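Local coordinates for protein LbaCas13a H328A (C2c2) (Lachnospiraceae bacterium NK4A179, PDB 5WLH) that probably uses a guide RNA, matured from the pre-crRNA it binds, to recognise and cleave target RNA as a CRISPR-Cas13a nuclease, at residues 342-347 with 365-370; 740-745 with 848-853; 1039-1044 with 1103-1108. All coordinates share one frame; numbering follows the deposited sequence.

Contact 1. Residues 342-347 with 365-370; sequences IKLPLE and NTVKEL
Ile342 holds CG1 between its backbone N and carbonyl carbon (chi1 54°), and an extended second torsion (168°) carries CD1 out to Val367 and Leu370. On the helix, Val367 has CG1 anti to its own N (chi1 168°) and CG2 beside that N. Its two methyls thus divide the contact, sharing Leu344. CG1 takes Ile342 CD1 at 4.0 Å, the two side chains crossing at about a right angle. Leu344 CD2 lies at a similar distance from both methyls. Val367 CG2 also meets the proline ring, with Pro345 CD 3.7 Å from it.

Leu370 lies one turn further along the same side of the helix. Its CB rests against Ile342 CD1 at 3.9 Å. Leu370 CD1 meets Pro345 CD of the proline ring at 4.0 Å and also lies 3.5 Å from the backbone atom Lys343 O. The chain of Lys343 bends at its second torsion and brings NZ near the same methyl; the two side chains cross at about a right angle. At the other end, the Pro345 ring and the Thr366 side chain slide past each other, with Pro345 CG 4.2 Å from Thr366 CG2.

The contact is mainly apolar, and a polar tie lies just beside it: Pro345 O accepts a hydrogen bond from Arg363, one turn before Val367. Val422, in a later loop, touches both Leu344 and Val367. Lys343 and Thr366 lie toward solvent.

The arrangement is that of an extended loop folded back along the helix it leads into. The loop after helix 327-335 lays Ile342, Leu344 and Pro345 on the apolar side of helix 357-388, and the nearest atom of the contact is about 5 Å from the bound RNA.

Contact 2. Residues 740-745 with 848-853; sequences ERFITK and VNLRKA
Phe742 and Asn849 meet where two helices pack, 736-745 and 843-861. Their short segments approach to 9.9 Å between axes and run at 131° to each other, closer to antiparallel than to parallel. Phe742 CE2 lies 3.4 Å from Asn849 CB, which comes to the ring obliquely. The ring and the Asn849 amide are turned 69° apart. At the ring edge, near its plane, stands Leu850 N, and Leu850 CD2 follows at 4.2 Å from Phe742 CE2. The ring gets there because Phe742 CG is anti to the backbone N (chi1 171°), which sends its far end toward the partner helix.

Replacing Phe742 with an alanine is likely to open a gap beside Asn849 CB and take one aromatic neighbour from Leu850.

The amide of Asn849 is placed by its own helix, since ND2 donates to Leu845 O one turn back. This leaves OD1 facing the end of the other helix, with Asn849 OD1 3.8 Å from Lys745 C.

Further out, Leu805 touches both Phe742 and Leu850, and Phe732 touches Leu850 and Ala853. Helices 805-813 and 709-732 thus flank the apolar side of the pair. At the polar rim, Glu856 takes two salt bridges, one from Arg741 NE and one from Lys745 NZ. The lysine chain bends at its third and fourth torsions, and its ammonium lies at the edge of the Arg741 guanidinium. The shared carboxylate would probably offset the two like charges. So placed, Lys745 NZ lies 4.1 Å from Ala853 CA.

Contact 3. Residues 1039-1044 with 1103-1108; sequences RNIILS and VEFRDL. With nucleotides of chain B.
Phe1105 takes Ile1041 on one face of its ring. Ile1041 CD1 sits over the centre, 3.9 Å from the centroid of the Phe1105 ring and only 7° off the ring normal, in a CH-pi contact. Val1103 O lies over the opposite face, toward the rim; this carbonyl also hydrogen-bonds the hydroxyl of Tyr1029.

Two guanidinium groups face the RNA. One face of Arg1106 lies on the base of G39 of chain B, with N1 of G39 3.6 Å above the guanidinium plane. The phosphate of A38 of chain B stands at its edge, and Arg1106 NH1 makes a weak hydrogen bond of 3.0 Å to OP1 of A38 of chain B. Arg1039 is sandwiched: the base of A36 of chain B covers one face and Leu1043 CD1 the other. Arg1039 NH1 adds a weak hydrogen bond of 3.0 Å to O2' of A36 of chain B, and its NH2 donates to Gly975 O.

Between these groups, Asn1040 joins the two segments. With CG anti to the carbonyl carbon (chi1 -65°), Asn1040 ND2 reaches Glu1104 O at 2.8 Å with an N-H...O angle of 158°. The acceptor lies in the amide plane of Asn1040, but the donor stands above the carbonyl plane of Glu1104. Asn1040 ND2 is also 3.5 Å from Arg1106 CG; the side chains cross with the amide and guanidinium planes turned steeply against each other. Asn1040 thus touches the root of an RNA-binding arginine and may help to place it.

Phe1105 is the residue that leaves helix 1087-1103, with positive phi in a Schellman motif, and is the N-cap of helix 1106-1145. The site is a helix-to-helix turn packed on the start of helix 1039-1047, each carrying one arginine, Arg1106 and Arg1039, to the bound RNA.

The three contacts follow one another along the chain, each closing before the next opens. They share no helix. Contact 1 uses helix 357-388, contact 2 helices 736-745 and 843-861, and contact 3 helix 1039-1047 and the turn from helix 1087-1103 into helix 1106-1145. Their centres lie far apart: about 57 Å between contacts 1 and 2, about 55 Å between contacts 1 and 3, and about 38 Å between contacts 2 and 3. Contact 3 touches the bound RNA directly, while contacts 1 and 2 come near it without reaching it. Widely separated parts of this largely helical protein thus lie along or near the same bound RNA.

Contact 1. Residues 342-347 with 365-370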
# COMPACT_ATOMS: atom_id res chain seq x y z
N ILE A 342 -15.75 9.86 -31.20
CA ILE A 342 -15.95 8.80 -32.18
C ILE A 342 -17.42 8.43 -32.17
O ILE A 342 -18.15 8.68 -31.21
CB ILE A 342 -15.11 7.54 -31.89
CG1 ILE A 342 -15.37 7.05 -30.46
CG2 ILE A 342 -13.64 7.80 -32.11
CD1 ILE A 342 -14.80 5.67 -30.21
N LYS A 343 -17.86 7.83 -33.27
CA LYS A 343 -19.20 7.26 -33.34
C LYS A 343 -19.15 5.84 -32.79
O LYS A 343 -18.41 4.99 -33.30
CB LYS A 343 -19.74 7.31 -34.77
CG LYS A 343 -18.93 6.52 -35.82
CD LYS A 343 -19.50 5.11 -36.02
CE LYS A 343 -18.44 4.15 -36.52
NZ LYS A 343 -18.77 2.76 -36.13
N LEU A 344 -19.87 5.59 -31.72
CA LEU A 344 -19.84 4.24 -31.20
C LEU A 344 -20.72 3.31 -32.05
O LEU A 344 -21.81 3.71 -32.46
CB LEU A 344 -20.32 4.22 -29.76
CG LEU A 344 -19.38 4.92 -28.78
CD1 LEU A 344 -19.97 4.89 -27.39
CD2 LEU A 344 -18.02 4.26 -28.81
N PRO A 345 -20.26 2.10 -32.35
CA PRO A 345 -21.14 1.11 -32.97
C PRO A 345 -22.31 0.78 -32.04
O PRO A 345 -22.24 0.98 -30.82
CB PRO A 345 -20.24 -0.12 -33.17
CG PRO A 345 -18.83 0.39 -32.97
CD PRO A 345 -18.92 1.55 -32.05
N LEU A 346 -23.39 0.28 -32.62
CA LEU A 346 -24.55 -0.11 -31.82
C LEU A 346 -24.21 -1.32 -30.95
O LEU A 346 -23.32 -2.11 -31.26
CB LEU A 346 -25.74 -0.45 -32.72
CG LEU A 346 -26.47 0.70 -33.43
CD1 LEU A 346 -26.67 1.88 -32.49
CD2 LEU A 346 -25.73 1.13 -34.70
N GLU A 347 -24.93 -1.44 -29.83
CA GLU A 347 -24.74 -2.57 -28.93
C GLU A 347 -25.14 -3.88 -29.61
O GLU A 347 -25.76 -3.90 -30.68
CB GLU A 347 -25.55 -2.36 -27.65
CG GLU A 347 -24.89 -1.42 -26.65
CD GLU A 347 -25.91 -0.59 -25.89
OE1 GLU A 347 -25.52 0.07 -24.90
OE2 GLU A 347 -27.10 -0.60 -26.27
N ASN A 365 -12.75 -4.07 -29.36
CA ASN A 365 -11.58 -3.93 -30.21
C ASN A 365 -11.86 -2.96 -31.35
O ASN A 365 -10.99 -2.17 -31.72
CB ASN A 365 -11.16 -5.29 -30.77
CG ASN A 365 -10.47 -6.15 -29.73
OD1 ASN A 365 -10.13 -5.67 -28.64
ND2 ASN A 365 -10.25 -7.43 -30.06
N THR A 366 -13.07 -3.01 -31.91
CA THR A 366 -13.45 -2.05 -32.92
C THR A 366 -13.45 -0.64 -32.35
O THR A 366 -13.00 0.31 -33.02
CB THR A 366 -14.83 -2.39 -33.48
OG1 THR A 366 -14.75 -3.65 -34.17
CG2 THR A 366 -15.32 -1.30 -34.43
N VAL A 367 -13.94 -0.48 -31.12
CA VAL A 367 -13.96 0.85 -30.50
C VAL A 367 -12.54 1.34 -30.24
O VAL A 367 -12.24 2.51 -30.45
CB VAL A 367 -14.82 0.83 -29.22
CG1 VAL A 367 -14.63 2.13 -28.41
CG2 VAL A 367 -16.30 0.66 -29.56
N LYS A 368 -11.65 0.45 -29.78
CA LYS A 368 -10.28 0.89 -29.54
C LYS A 368 -9.62 1.35 -30.83
O LYS A 368 -8.91 2.36 -30.84
CB LYS A 368 -9.45 -0.22 -28.91
CG LYS A 368 -9.80 -0.50 -27.46
CD LYS A 368 -8.78 -1.48 -26.88
CE LYS A 368 -9.21 -1.98 -25.52
NZ LYS A 368 -8.34 -3.09 -25.07
N GLU A 369 -9.88 0.65 -31.94
CA GLU A 369 -9.29 1.09 -33.20
C GLU A 369 -9.91 2.40 -33.66
O GLU A 369 -9.20 3.23 -34.25
CB GLU A 369 -9.43 0.00 -34.27
CG GLU A 369 -8.39 0.13 -35.40
CD GLU A 369 -6.96 0.44 -34.90
OE1 GLU A 369 -6.34 1.39 -35.44
OE2 GLU A 369 -6.47 -0.27 -33.99
N LEU A 370 -11.19 2.63 -33.37
CA LEU A 370 -11.82 3.92 -33.67
C LEU A 370 -11.16 5.05 -32.90
O LEU A 370 -10.86 6.12 -33.47
CB LEU A 370 -13.30 3.87 -33.35
CG LEU A 370 -14.18 3.08 -34.33
CD1 LEU A 370 -15.57 2.93 -33.77
CD2 LEU A 370 -14.22 3.83 -35.66

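Contact 2. Residues 740-745 with 848-853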
# COMPACT_ATOMS: atom_id res chain seq x y z
N GLU A 740 20.48 -25.98 9.15
CA GLU A 740 21.20 -26.98 8.37
C GLU A 740 20.28 -28.10 7.87
O GLU A 740 20.41 -28.56 6.73
CB GLU A 740 22.36 -27.57 9.19
CG GLU A 740 23.28 -26.52 9.81
CD GLU A 740 24.28 -25.92 8.83
OE1 GLU A 740 24.19 -26.23 7.62
OE2 GLU A 740 25.15 -25.15 9.27
N ARG A 741 19.34 -28.53 8.71
CA ARG A 741 18.43 -29.61 8.33
C ARG A 741 17.36 -29.14 7.36
O ARG A 741 16.91 -29.92 6.50
CB ARG A 741 17.78 -30.22 9.57
CG ARG A 741 18.68 -31.14 10.37
CD ARG A 741 18.00 -32.46 10.66
NE ARG A 741 17.15 -32.89 9.54
CZ ARG A 741 17.60 -33.52 8.45
NH1 ARG A 741 18.89 -33.81 8.31
NH2 ARG A 741 16.74 -33.87 7.49
N PHE A 742 16.91 -27.89 7.49
CA PHE A 742 16.00 -27.34 6.50
C PHE A 742 16.66 -27.32 5.13
O PHE A 742 16.02 -27.66 4.12
CB PHE A 742 15.57 -25.93 6.92
CG PHE A 742 14.80 -25.18 5.86
CD1 PHE A 742 15.46 -24.47 4.86
CD2 PHE A 742 13.42 -25.16 5.89
CE1 PHE A 742 14.75 -23.78 3.90
CE2 PHE A 742 12.70 -24.47 4.93
CZ PHE A 742 13.37 -23.78 3.93
N ILE A 743 17.93 -26.91 5.07
CA ILE A 743 18.64 -26.80 3.80
C ILE A 743 18.82 -28.17 3.17
O ILE A 743 18.64 -28.35 1.96
CB ILE A 743 20.00 -26.10 4.02
CG1 ILE A 743 19.80 -24.63 4.41
CG2 ILE A 743 20.89 -26.21 2.78
CD1 ILE A 743 21.07 -23.98 4.92
N THR A 744 19.17 -29.16 3.99
CA THR A 744 19.34 -30.52 3.49
C THR A 744 18.02 -31.08 2.98
O THR A 744 17.94 -31.55 1.83
CB THR A 744 19.91 -31.39 4.60
OG1 THR A 744 21.24 -30.96 4.90
CG2 THR A 744 19.93 -32.86 4.16
N LYS A 745 16.97 -31.04 3.81
CA LYS A 745 15.67 -31.56 3.40
C LYS A 745 15.16 -30.87 2.14
O LYS A 745 14.58 -31.52 1.26
CB LYS A 745 14.65 -31.40 4.53
CG LYS A 745 14.41 -32.66 5.36
CD LYS A 745 13.26 -32.48 6.36
CE LYS A 745 13.69 -31.72 7.61
NZ LYS A 745 13.28 -32.42 8.86
N VAL A 848 5.80 -26.31 3.67
CA VAL A 848 5.98 -27.73 3.93
C VAL A 848 7.32 -27.98 4.61
O VAL A 848 7.40 -28.68 5.63
CB VAL A 848 5.85 -28.54 2.63
CG1 VAL A 848 6.35 -29.96 2.84
CG2 VAL A 848 4.41 -28.56 2.17
N ASN A 849 8.39 -27.39 4.08
CA ASN A 849 9.71 -27.65 4.64
C ASN A 849 9.83 -27.08 6.05
O ASN A 849 10.47 -27.68 6.91
CB ASN A 849 10.79 -27.08 3.74
CG ASN A 849 11.10 -28.00 2.57
OD1 ASN A 849 11.95 -28.88 2.68
ND2 ASN A 849 10.44 -27.77 1.45
N LEU A 850 9.22 -25.91 6.30
CA LEU A 850 9.19 -25.37 7.65
C LEU A 850 8.39 -26.27 8.59
O LEU A 850 8.81 -26.51 9.73
CB LEU A 850 8.61 -23.95 7.64
CG LEU A 850 9.54 -22.82 7.21
CD1 LEU A 850 8.77 -21.50 7.08
CD2 LEU A 850 10.70 -22.65 8.17
N ARG A 851 7.24 -26.76 8.13
CA ARG A 851 6.37 -27.57 8.98
C ARG A 851 7.07 -28.85 9.41
O ARG A 851 7.01 -29.24 10.58
CB ARG A 851 5.08 -27.87 8.23
CG ARG A 851 4.00 -28.58 9.02
CD ARG A 851 2.89 -29.05 8.07
NE ARG A 851 2.18 -27.92 7.48
CZ ARG A 851 2.16 -27.63 6.18
NH1 ARG A 851 2.81 -28.39 5.32
NH2 ARG A 851 1.49 -26.56 5.75
N LYS A 852 7.77 -29.49 8.48
CA LYS A 852 8.48 -30.72 8.81
C LYS A 852 9.71 -30.44 9.66
O LYS A 852 9.98 -31.17 10.63
CB LYS A 852 8.83 -31.48 7.53
CG LYS A 852 7.60 -31.93 6.74
CD LYS A 852 6.44 -32.35 7.66
CE LYS A 852 5.12 -32.46 6.90
NZ LYS A 852 3.91 -32.37 7.74
N ALA A 853 10.46 -29.36 9.35
CA ALA A 853 11.58 -29.00 10.21
C ALA A 853 11.13 -28.72 11.63
O ALA A 853 11.84 -29.06 12.59
CB ALA A 853 12.32 -27.78 9.63

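Contact 3. Residues 1039-1044 with 1103-1108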
# COMPACT_ATOMS: atom_id res chain seq x y z
N ARG A 1039 -12.46 -9.76 28.24
CA ARG A 1039 -11.31 -9.19 27.54
C ARG A 1039 -11.72 -8.31 26.37
O ARG A 1039 -11.19 -7.20 26.19
CB ARG A 1039 -10.44 -10.35 27.07
CG ARG A 1039 -9.15 -9.93 26.55
CD ARG A 1039 -8.14 -11.03 26.72
NE ARG A 1039 -6.88 -10.54 26.22
CZ ARG A 1039 -6.63 -10.43 24.92
NH1 ARG A 1039 -7.55 -10.83 24.04
NH2 ARG A 1039 -5.47 -9.95 24.51
N ASN A 1040 -12.64 -8.79 25.53
CA ASN A 1040 -13.01 -8.03 24.34
C ASN A 1040 -13.79 -6.77 24.70
O ASN A 1040 -13.67 -5.74 24.02
CB ASN A 1040 -13.82 -8.92 23.40
CG ASN A 1040 -13.01 -10.08 22.86
OD1 ASN A 1040 -11.78 -10.00 22.74
ND2 ASN A 1040 -13.68 -11.17 22.53
N ILE A 1041 -14.60 -6.82 25.76
CA ILE A 1041 -15.30 -5.63 26.21
C ILE A 1041 -14.30 -4.57 26.65
O ILE A 1041 -14.41 -3.39 26.30
CB ILE A 1041 -16.29 -5.97 27.33
CG1 ILE A 1041 -17.41 -6.86 26.79
CG2 ILE A 1041 -16.85 -4.70 27.96
CD1 ILE A 1041 -18.46 -6.14 26.01
N ILE A 1042 -13.29 -4.97 27.44
CA ILE A 1042 -12.33 -3.99 27.94
C ILE A 1042 -11.47 -3.47 26.79
O ILE A 1042 -11.20 -2.26 26.69
CB ILE A 1042 -11.48 -4.58 29.07
CG1 ILE A 1042 -12.25 -4.54 30.40
CG2 ILE A 1042 -10.23 -3.73 29.31
CD1 ILE A 1042 -13.35 -5.52 30.51
N LEU A 1043 -11.06 -4.35 25.87
CA LEU A 1043 -10.27 -3.89 24.73
C LEU A 1043 -11.08 -2.92 23.87
O LEU A 1043 -10.53 -1.95 23.33
CB LEU A 1043 -9.80 -5.09 23.90
CG LEU A 1043 -8.70 -5.95 24.52
CD1 LEU A 1043 -8.47 -7.17 23.65
CD2 LEU A 1043 -7.39 -5.17 24.71
N SER A 1044 -12.38 -3.17 23.72
CA SER A 1044 -13.20 -2.23 22.95
C SER A 1044 -13.35 -0.90 23.69
O SER A 1044 -13.46 0.16 23.06
CB SER A 1044 -14.56 -2.87 22.65
OG SER A 1044 -15.47 -2.62 23.71
N VAL A 1103 -21.16 -14.37 20.68
CA VAL A 1103 -21.42 -14.30 22.11
C VAL A 1103 -20.16 -13.88 22.88
O VAL A 1103 -20.26 -13.31 23.97
CB VAL A 1103 -21.98 -15.64 22.64
CG1 VAL A 1103 -23.21 -16.02 21.85
CG2 VAL A 1103 -20.93 -16.73 22.57
N GLU A 1104 -18.98 -14.13 22.32
CA GLU A 1104 -17.73 -13.73 22.96
C GLU A 1104 -17.34 -12.30 22.63
O GLU A 1104 -16.31 -11.83 23.13
CB GLU A 1104 -16.59 -14.67 22.54
CG GLU A 1104 -16.68 -16.09 23.10
CD GLU A 1104 -16.56 -16.14 24.62
OE1 GLU A 1104 -15.75 -15.37 25.19
OE2 GLU A 1104 -17.26 -16.97 25.24
N PHE A 1105 -18.12 -11.60 21.80
CA PHE A 1105 -17.83 -10.25 21.34
C PHE A 1105 -16.59 -10.20 20.46
O PHE A 1105 -15.98 -9.14 20.31
CB PHE A 1105 -17.67 -9.27 22.51
CG PHE A 1105 -18.78 -9.33 23.50
CD1 PHE A 1105 -20.03 -8.83 23.18
CD2 PHE A 1105 -18.59 -9.89 24.75
CE1 PHE A 1105 -21.07 -8.89 24.08
CE2 PHE A 1105 -19.62 -9.95 25.66
CZ PHE A 1105 -20.86 -9.45 25.33
N ARG A 1106 -16.21 -11.33 19.86
CA ARG A 1106 -15.07 -11.33 18.95
C ARG A 1106 -15.41 -10.64 17.64
O ARG A 1106 -14.53 -10.03 17.02
CB ARG A 1106 -14.61 -12.76 18.68
CG ARG A 1106 -13.99 -13.44 19.89
CD ARG A 1106 -13.57 -14.87 19.60
NE ARG A 1106 -12.97 -15.49 20.78
CZ ARG A 1106 -12.68 -16.78 20.90
NH1 ARG A 1106 -12.92 -17.63 19.90
NH2 ARG A 1106 -12.15 -17.23 22.03
N ASP A 1107 -16.66 -10.73 17.19
CA ASP A 1107 -17.05 -10.01 15.99
C ASP A 1107 -16.89 -8.51 16.20
O ASP A 1107 -16.50 -7.79 15.28
CB ASP A 1107 -18.49 -10.36 15.59
CG ASP A 1107 -19.52 -9.98 16.66
OD1 ASP A 1107 -19.19 -9.95 17.87
OD2 ASP A 1107 -20.68 -9.72 16.28
N LEU A 1108 -17.17 -8.04 17.42
CA LEU A 1108 -16.93 -6.64 17.77
C LEU A 1108 -15.49 -6.24 17.52
O LEU A 1108 -15.21 -5.18 16.95
CB LEU A 1108 -17.28 -6.41 19.24
CG LEU A 1108 -18.69 -6.06 19.69
CD1 LEU A 1108 -18.63 -5.65 21.16
CD2 LEU A 1108 -19.27 -4.93 18.84
P A B 36 -1.16 -14.07 21.49
OP1 A B 36 -0.99 -14.48 22.90
OP2 A B 36 -0.32 -14.66 20.43
O5' A B 36 -2.66 -14.28 21.04
C5' A B 36 -3.21 -15.59 20.99
C4' A B 36 -4.58 -15.61 21.62
O4' A B 36 -4.48 -15.24 23.02
C3' A B 36 -5.59 -14.67 21.01
O3' A B 36 -6.86 -15.26 21.29
C2' A B 36 -5.41 -13.42 21.87
O2' A B 36 -6.49 -12.51 21.84
C1' A B 36 -5.23 -14.05 23.25
N9 A B 36 -4.48 -13.28 24.23
C8 A B 36 -3.34 -12.53 24.08
N7 A B 36 -2.88 -12.05 25.21
C5 A B 36 -3.76 -12.55 26.17
C6 A B 36 -3.82 -12.42 27.58
N6 A B 36 -2.95 -11.70 28.29
N1 A B 36 -4.83 -13.05 28.22
C2 A B 36 -5.71 -13.77 27.52
N3 A B 36 -5.74 -13.97 26.20
C4 A B 36 -4.73 -13.32 25.58
P G B 39 -10.22 -20.57 14.95
OP1 G B 39 -9.99 -21.24 13.65
OP2 G B 39 -9.07 -20.15 15.80
O5' G B 39 -11.14 -19.27 14.77
C5' G B 39 -12.36 -19.32 14.03
C4' G B 39 -12.56 -18.08 13.19
O4' G B 39 -12.86 -16.93 14.04
C3' G B 39 -11.34 -17.66 12.36
O3' G B 39 -11.78 -17.00 11.17
C2' G B 39 -10.69 -16.61 13.25
O2' G B 39 -9.79 -15.74 12.61
C1' G B 39 -11.93 -15.89 13.76
N9 G B 39 -11.71 -15.04 14.93
C8 G B 39 -12.07 -13.72 15.05
N7 G B 39 -11.71 -13.21 16.21
C5 G B 39 -11.08 -14.25 16.87
C6 G B 39 -10.48 -14.31 18.16
O6 G B 39 -10.38 -13.43 19.02
N1 G B 39 -9.96 -15.58 18.41
C2 G B 39 -9.99 -16.65 17.56
N2 G B 39 -9.43 -17.79 17.99
N3 G B 39 -10.55 -16.61 16.37
C4 G B 39 -11.06 -15.39 16.09
P A B 38 -11.23 -20.78 21.49
OP1 A B 38 -12.13 -19.67 21.92
OP2 A B 38 -11.68 -22.17 21.77
O5' A B 38 -10.97 -20.75 19.93
C5' A B 38 -10.00 -21.61 19.34
C4' A B 38 -10.50 -22.20 18.04
O4' A B 38 -11.31 -23.37 18.32
C3' A B 38 -11.36 -21.27 17.19
O3' A B 38 -11.13 -21.55 15.82
C2' A B 38 -12.78 -21.72 17.53
O2' A B 38 -13.73 -21.43 16.53
C1' A B 38 -12.57 -23.22 17.70
N9 A B 38 -13.59 -23.88 18.52
C8 A B 38 -13.96 -23.62 19.81
N7 A B 38 -14.92 -24.41 20.25
C5 A B 38 -15.19 -25.23 19.16
C6 A B 38 -16.10 -26.28 18.97
N6 A B 38 -16.95 -26.69 19.91
N1 A B 38 -16.12 -26.89 17.77
C2 A B 38 -15.27 -26.48 16.82
N3 A B 38 -14.37 -25.50 16.88
C4 A B 38 -14.38 -24.92 18.09